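Local coordinates for stringent starvation protein A homolog (Haemophilus influenzae, PDB 3LYK) that probably associates with the RNA polymerase holoenzyme in an equimolar complex, but not with the core enzyme, and adopts a glutathione S-transferase fold, at residues B[142-145]-B[149-152]. Sequence-based numbering, arbitrary orientation.
Sequences MPYF and EFGL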
loop_
_atom_site.group_PDB
_atom_site.type_symbol
_atom_site.label_atom_id
_atom_site.label_comp_id
_atom_site.label_asym_id
_atom_site.label_seq_id
_atom_site.Cartn_x
_atom_site.Cartn_y
_atom_site.Cartn_z
HETATM N N MSE B 142 -0.588 -16.247 -20.743
HETATM C CA MSE B 142 0.601 -15.381 -20.609
HETATM C C MSE B 142 1.733 -16.007 -19.806
HETATM O O MSE B 142 1.465 -16.693 -18.844
HETATM C CB MSE B 142 0.192 -14.029 -20.027
HETATM C CG MSE B 142 -0.696 -13.238 -20.975
HETATM SE SE MSE B 142 -1.207 -11.553 -20.172
HETATM C CE MSE B 142 -2.677 -12.191 -19.053
ATOM N N PRO B 143 2.995 -15.764 -20.204
ATOM C CA PRO B 143 4.104 -16.437 -19.507
ATOM C C PRO B 143 4.427 -15.909 -18.097
ATOM O O PRO B 143 4.937 -16.672 -17.294
ATOM C CB PRO B 143 5.300 -16.247 -20.445
ATOM C CG PRO B 143 4.966 -15.042 -21.286
ATOM C CD PRO B 143 3.453 -14.999 -21.385
ATOM N N TYR B 144 4.149 -14.637 -17.796
ATOM C CA TYR B 144 4.343 -14.130 -16.428
ATOM C C TYR B 144 3.008 -13.957 -15.765
ATOM O O TYR B 144 1.999 -14.222 -16.391
ATOM C CB TYR B 144 5.211 -12.877 -16.408
ATOM C CG TYR B 144 6.591 -13.206 -16.884
ATOM C CD1 TYR B 144 7.561 -13.697 -15.990
ATOM C CD2 TYR B 144 6.925 -13.087 -18.230
ATOM C CE1 TYR B 144 8.823 -14.030 -16.441
ATOM C CE2 TYR B 144 8.187 -13.408 -18.688
ATOM C CZ TYR B 144 9.121 -13.893 -17.795
ATOM O OH TYR B 144 10.376 -14.200 -18.239
ATOM N N PHE B 145 2.975 -13.605 -14.486
ATOM C CA PHE B 145 1.736 -13.745 -13.754
ATOM C C PHE B 145 0.732 -12.649 -14.164
ATOM O O PHE B 145 0.820 -11.517 -13.689
ATOM C CB PHE B 145 1.998 -13.750 -12.257
ATOM C CG PHE B 145 0.881 -14.284 -11.471
ATOM C CD1 PHE B 145 0.852 -15.619 -11.103
ATOM C CD2 PHE B 145 -0.176 -13.458 -11.080
ATOM C CE1 PHE B 145 -0.208 -16.134 -10.339
ATOM C CE2 PHE B 145 -1.232 -13.958 -10.304
ATOM C CZ PHE B 145 -1.256 -15.306 -9.959
ATOM N N GLU B 149 5.177 -9.586 -19.703
ATOM C CA GLU B 149 6.577 -9.367 -19.307
ATOM C C GLU B 149 6.727 -9.482 -17.796
ATOM O O GLU B 149 5.777 -9.266 -17.060
ATOM C CB GLU B 149 7.063 -7.969 -19.713
ATOM C CG GLU B 149 7.039 -7.656 -21.228
ATOM C CD GLU B 149 8.122 -8.419 -21.971
ATOM O OE1 GLU B 149 9.319 -8.320 -21.587
ATOM O OE2 GLU B 149 7.782 -9.150 -22.923
ATOM N N PHE B 150 7.947 -9.767 -17.345
ATOM C CA PHE B 150 8.229 -9.924 -15.934
ATOM C C PHE B 150 8.036 -8.571 -15.246
ATOM O O PHE B 150 8.485 -7.557 -15.776
ATOM C CB PHE B 150 9.690 -10.358 -15.759
ATOM C CG PHE B 150 10.101 -10.555 -14.322
ATOM C CD1 PHE B 150 9.842 -11.748 -13.672
ATOM C CD2 PHE B 150 10.780 -9.552 -13.640
ATOM C CE1 PHE B 150 10.256 -11.962 -12.361
ATOM C CE2 PHE B 150 11.194 -9.750 -12.317
ATOM C CZ PHE B 150 10.930 -10.956 -11.680
ATOM N N GLY B 151 7.429 -8.559 -14.059
ATOM C CA GLY B 151 7.207 -7.277 -13.378
ATOM C C GLY B 151 7.043 -7.441 -11.894
ATOM O O GLY B 151 7.270 -8.555 -11.358
ATOM N N LEU B 152 6.602 -6.357 -11.231
ATOM C CA LEU B 152 6.422 -6.357 -9.777
ATOM C C LEU B 152 5.487 -7.439 -9.258
ATOM O O LEU B 152 5.696 -7.920 -8.152
ATOM C CB LEU B 152 6.004 -4.971 -9.247
ATOM C CG LEU B 152 6.982 -3.801 -9.443
ATOM C CD1 LEU B 152 6.441 -2.488 -8.747
ATOM C CD2 LEU B 152 8.400 -4.136 -8.932
#
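Tyr144 lays one face of its ring against the backbone and CB of Phe150, and this packing of the ring on main chain and CB carries the contact; no hydrogen bond joins 142-145 to 149-152. A CH-pi interaction lies at its centre: Phe150 CB stands 4.0 Å from the centroid of the Tyr144 ring, 17° off the ring normal. Over the same ring, displaced toward its rim, Phe150 N comes within 3.6 Å of Tyr144 CD2. With CG anti to the carbonyl carbon (chi1 -64°), the tyrosine directs its ring across to the other segment.

The two rings meet obliquely, their planes 83° apart and their centroids separated by 5.8 Å. Phe150 offers the edge of its ring, CD1 approaching Tyr144 CE1 to 3.7 Å. Glu149 takes part through its main chain, Glu149 O lying 3.7 Å from Tyr144 CB, whereas its CB points away from the 142-145 segment.

Polar links run instead to residues outside the pair. Arg185 of helix 176-187 bonds Pro143 O, and Arg189, just after that helix, makes a cation-pi interaction with Phe150. Asp154, in the first turn of helix 152-165, accepts Phe145 N at OD1, tying 142-145 to the helix start, and Gly151 N at OD2. The latter bond is that of the GST-family N-capping motif (Ser/Thr-x-x-Asp), here with glycine first and hence without the reciprocal side-chain bond of a full capping box.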